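Local coordinates for protein alpha-/beta-galactoside alpha-2,3-sialyltransferase (Photobacterium phosphoreum, PDB 2ZWI) that probably transfers sialic acid to galactosides as an alpha-2,3-sialyltransferase of GT-B fold, and binds cytidine monophosphate, at residues A[17-27]-A[210-218]. Residues are numbered along the deposited sequence; the frame is centred on the assembly and turned at random.
Sequences IQQMTQIINEN and QKNKFYNFT
Ile24 is the knob of this helix pair, fitting a hole made by Gln210, Lys213, Phe214 and Phe217 on a helix that runs roughly antiparallel, 150° between the axes of the two short segments. Its branched shape suits the hollow: CG2 lies 3.6 Å from CB of Gln210, CG1 rests on the aliphatic stem of Lys213, and CD1 reaches in to 3.6 Å from CA of Phe214 while also meeting the Phe217 ring at its edge. Met20, unbranched and extended beyond CG, slides past Phe217 in the opposite direction. Its CG sits over one ring face, 4.3 Å from the centroid; SD stands oblique to the ring, a Met-aromatic contact, and also packs against CG2 of Thr218 (3.7 Å). That methyl also receives CD1 of Ile17. Phe214 swings its flat ring away from its own backbone N (chi1 -177°), offering an edge to CG2 of Ile17. Toward the partly exposed end an amide suits Gln210: NE2 donates a nearly straight 3.3 Å bond to Ile24 O, from above the carbonyl plane, while OE1 accepts from Asn207 N. Helix 44-50 adjoins Phe217 and Ile23, Met20 touches Trp36 of strand 31-36 in the parallel sheet, and helix 305-310 flanks Phe214 and brings CMP-binding Glu306 against Ile17.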
loop_
_atom_site.group_PDB
_atom_site.type_symbol
_atom_site.label_atom_id
_atom_site.label_comp_id
_atom_site.label_asym_id
_atom_site.label_seq_id
_atom_site.Cartn_x
_atom_site.Cartn_y
_atom_site.Cartn_z
ATOM N N ILE A 17 7.092 -2.403 1.431
ATOM C CA ILE A 17 7.663 -2.811 0.141
ATOM C C ILE A 17 8.213 -1.602 -0.632
ATOM O O ILE A 17 9.312 -1.659 -1.193
ATOM C CB ILE A 17 6.620 -3.606 -0.722
ATOM C CG1 ILE A 17 6.155 -4.894 -0.008
ATOM C CG2 ILE A 17 7.142 -3.882 -2.129
ATOM C CD1 ILE A 17 7.212 -5.977 0.166
ATOM N N GLN A 18 7.443 -0.513 -0.653
ATOM C CA GLN A 18 7.894 0.757 -1.232
ATOM C C GLN A 18 9.088 1.358 -0.466
ATOM O O GLN A 18 10.028 1.887 -1.066
ATOM C CB GLN A 18 6.735 1.751 -1.322
ATOM C CG GLN A 18 5.777 1.482 -2.501
ATOM C CD GLN A 18 6.333 1.967 -3.833
ATOM O OE1 GLN A 18 5.963 1.472 -4.896
ATOM N NE2 GLN A 18 7.212 2.949 -3.780
ATOM N N GLN A 19 9.066 1.260 0.858
ATOM C CA GLN A 19 10.193 1.752 1.650
ATOM C C GLN A 19 11.460 0.946 1.389
ATOM O O GLN A 19 12.519 1.531 1.176
ATOM C CB GLN A 19 9.862 1.797 3.143
ATOM C CG GLN A 19 8.888 2.905 3.554
ATOM C CD GLN A 19 8.412 2.728 4.985
ATOM O OE1 GLN A 19 9.060 2.050 5.780
ATOM N NE2 GLN A 19 7.284 3.337 5.321
ATOM N N MET A 20 11.351 -0.386 1.374
ATOM C CA MET A 20 12.496 -1.253 1.029
ATOM C C MET A 20 13.083 -0.835 -0.319
ATOM O O MET A 20 14.288 -0.668 -0.473
ATOM C CB MET A 20 12.073 -2.727 0.962
ATOM C CG MET A 20 11.709 -3.375 2.289
ATOM S SD MET A 20 10.903 -4.970 2.037
ATOM C CE MET A 20 10.855 -5.593 3.710
ATOM N N THR A 21 12.208 -0.643 -1.296
ATOM C CA THR A 21 12.637 -0.302 -2.647
ATOM C C THR A 21 13.374 1.051 -2.725
ATOM O O THR A 21 14.369 1.167 -3.427
ATOM C CB THR A 21 11.449 -0.366 -3.623
ATOM O OG1 THR A 21 10.802 -1.644 -3.494
ATOM C CG2 THR A 21 11.915 -0.205 -5.044
ATOM N N GLN A 22 12.886 2.060 -1.999
ATOM C CA GLN A 22 13.558 3.366 -1.932
ATOM C C GLN A 22 14.940 3.293 -1.275
ATOM O O GLN A 22 15.899 3.922 -1.749
ATOM C CB GLN A 22 12.678 4.384 -1.190
ATOM C CG GLN A 22 11.280 4.578 -1.797
ATOM C CD GLN A 22 11.264 5.535 -2.978
ATOM O OE1 GLN A 22 11.859 5.273 -4.024
ATOM N NE2 GLN A 22 10.560 6.653 -2.817
ATOM N N ILE A 23 15.042 2.535 -0.182
ATOM C CA ILE A 23 16.323 2.322 0.504
ATOM C C ILE A 23 17.322 1.760 -0.505
ATOM O O ILE A 23 18.425 2.286 -0.644
ATOM C CB ILE A 23 16.200 1.346 1.709
ATOM C CG1 ILE A 23 15.516 2.032 2.901
ATOM C CG2 ILE A 23 17.589 0.774 2.097
ATOM C CD1 ILE A 23 15.004 1.052 4.000
ATOM N N ILE A 24 16.899 0.726 -1.231
ATOM C CA ILE A 24 17.744 0.057 -2.229
ATOM C C ILE A 24 18.105 1.012 -3.374
ATOM O O ILE A 24 19.263 1.066 -3.796
ATOM C CB ILE A 24 17.065 -1.232 -2.760
ATOM C CG1 ILE A 24 16.886 -2.262 -1.635
ATOM C CG2 ILE A 24 17.837 -1.837 -3.926
ATOM C CD1 ILE A 24 15.752 -3.277 -1.933
ATOM N N ASN A 25 17.124 1.779 -3.846
ATOM C CA ASN A 25 17.345 2.690 -4.961
ATOM C C ASN A 25 18.321 3.795 -4.585
ATOM O O ASN A 25 19.232 4.118 -5.352
ATOM C CB ASN A 25 16.030 3.314 -5.437
ATOM C CG ASN A 25 16.199 4.125 -6.709
ATOM O OD1 ASN A 25 16.657 3.608 -7.729
ATOM N ND2 ASN A 25 15.824 5.395 -6.656
ATOM N N GLU A 26 18.134 4.357 -3.394
ATOM C CA GLU A 26 18.955 5.475 -2.932
ATOM C C GLU A 26 20.355 5.081 -2.490
ATOM O O GLU A 26 21.275 5.876 -2.632
ATOM C CB GLU A 26 18.251 6.228 -1.813
ATOM C CG GLU A 26 17.155 7.129 -2.323
ATOM C CD GLU A 26 16.165 7.508 -1.247
ATOM O OE1 GLU A 26 14.983 7.708 -1.589
ATOM O OE2 GLU A 26 16.555 7.605 -0.066
ATOM N N ASN A 27 20.508 3.877 -1.935
ATOM C CA ASN A 27 21.816 3.383 -1.477
ATOM C C ASN A 27 22.553 4.434 -0.617
ATOM O O ASN A 27 23.725 4.745 -0.840
ATOM C CB ASN A 27 22.658 2.927 -2.686
ATOM C CG ASN A 27 23.867 2.070 -2.295
ATOM O OD1 ASN A 27 24.933 2.184 -2.911
ATOM N ND2 ASN A 27 23.707 1.210 -1.290
ATOM N N GLN A 210 21.186 -4.858 -6.330
ATOM C CA GLN A 210 19.979 -4.176 -5.882
ATOM C C GLN A 210 18.786 -5.114 -5.933
ATOM O O GLN A 210 18.010 -5.190 -4.986
ATOM C CB GLN A 210 19.705 -2.939 -6.742
ATOM C CG GLN A 210 20.609 -1.768 -6.435
ATOM C CD GLN A 210 20.432 -0.640 -7.428
ATOM O OE1 GLN A 210 20.662 -0.809 -8.622
ATOM N NE2 GLN A 210 20.009 0.516 -6.937
ATOM N N LYS A 211 18.651 -5.830 -7.043
ATOM C CA LYS A 211 17.575 -6.811 -7.201
ATOM C C LYS A 211 17.643 -7.879 -6.113
ATOM O O LYS A 211 16.625 -8.202 -5.482
ATOM C CB LYS A 211 17.620 -7.436 -8.595
ATOM C CG LYS A 211 17.200 -6.480 -9.703
ATOM C CD LYS A 211 17.155 -7.179 -11.041
ATOM C CE LYS A 211 17.002 -6.183 -12.175
ATOM N NZ LYS A 211 16.976 -6.897 -13.484
ATOM N N ASN A 212 18.850 -8.399 -5.887
ATOM C CA ASN A 212 19.102 -9.396 -4.840
ATOM C C ASN A 212 18.777 -8.897 -3.440
ATOM O O ASN A 212 18.194 -9.633 -2.636
ATOM C CB ASN A 212 20.550 -9.908 -4.901
ATOM C CG ASN A 212 20.817 -10.742 -6.138
ATOM O OD1 ASN A 212 19.910 -11.379 -6.685
ATOM N ND2 ASN A 212 22.073 -10.749 -6.587
ATOM N N LYS A 213 19.135 -7.645 -3.159
ATOM C CA LYS A 213 18.764 -7.012 -1.898
ATOM C C LYS A 213 17.246 -6.968 -1.696
ATOM O O LYS A 213 16.764 -7.153 -0.575
ATOM C CB LYS A 213 19.354 -5.603 -1.799
ATOM C CG LYS A 213 19.392 -5.053 -0.378
ATOM C CD LYS A 213 20.221 -3.755 -0.271
ATOM C CE LYS A 213 21.693 -4.025 -0.532
ATOM N NZ LYS A 213 22.560 -2.934 0.002
ATOM N N PHE A 214 16.501 -6.729 -2.777
ATOM C CA PHE A 214 15.046 -6.753 -2.697
ATOM C C PHE A 214 14.527 -8.149 -2.346
ATOM O O PHE A 214 13.644 -8.291 -1.487
ATOM C CB PHE A 214 14.370 -6.215 -3.971
ATOM C CG PHE A 214 12.861 -6.167 -3.862
ATOM C CD1 PHE A 214 12.226 -5.057 -3.314
ATOM C CD2 PHE A 214 12.084 -7.253 -4.262
ATOM C CE1 PHE A 214 10.849 -5.002 -3.175
ATOM C CE2 PHE A 214 10.676 -7.211 -4.130
ATOM C CZ PHE A 214 10.063 -6.079 -3.589
ATOM N N TYR A 215 15.081 -9.169 -2.997
ATOM C CA TYR A 215 14.734 -10.561 -2.682
ATOM C C TYR A 215 15.063 -10.904 -1.244
ATOM O O TYR A 215 14.276 -11.575 -0.576
ATOM C CB TYR A 215 15.441 -11.552 -3.605
ATOM C CG TYR A 215 15.295 -11.266 -5.079
ATOM C CD1 TYR A 215 14.145 -10.671 -5.590
ATOM C CD2 TYR A 215 16.307 -11.614 -5.968
ATOM C CE1 TYR A 215 14.021 -10.404 -6.945
ATOM C CE2 TYR A 215 16.188 -11.366 -7.321
ATOM C CZ TYR A 215 15.050 -10.764 -7.805
ATOM O OH TYR A 215 14.941 -10.517 -9.152
ATOM N N ASN A 216 16.227 -10.448 -0.770
ATOM C CA ASN A 216 16.647 -10.713 0.612
ATOM C C ASN A 216 15.757 -10.050 1.673
ATOM O O ASN A 216 15.399 -10.683 2.663
ATOM C CB ASN A 216 18.116 -10.348 0.820
ATOM C CG ASN A 216 19.063 -11.326 0.145
ATOM O OD1 ASN A 216 18.714 -12.480 -0.099
ATOM N ND2 ASN A 216 20.272 -10.861 -0.167
ATOM N N PHE A 217 15.421 -8.781 1.460
ATOM C CA PHE A 217 14.477 -8.040 2.308
ATOM C C PHE A 217 13.105 -8.711 2.450
ATOM O O PHE A 217 12.564 -8.817 3.546
ATOM C CB PHE A 217 14.241 -6.647 1.712
ATOM C CG PHE A 217 15.041 -5.564 2.350
ATOM C CD1 PHE A 217 15.136 -5.473 3.741
ATOM C CD2 PHE A 217 15.649 -4.592 1.562
ATOM C CE1 PHE A 217 15.857 -4.451 4.338
ATOM C CE2 PHE A 217 16.376 -3.555 2.142
ATOM C CZ PHE A 217 16.479 -3.484 3.538
ATOM N N THR A 218 12.554 -9.139 1.318
ATOM C CA THR A 218 11.181 -9.627 1.240
ATOM C C THR A 218 11.067 -11.131 1.461
ATOM O O THR A 218 9.984 -11.643 1.787
ATOM C CB THR A 218 10.569 -9.298 -0.138
ATOM O OG1 THR A 218 11.411 -9.835 -1.167
ATOM C CG2 THR A 218 10.446 -7.790 -0.322
HETATM O O HOH W 1 19.575 2.886 -8.304
HETATM O O HOH W 2 21.372 -0.148 0.062
#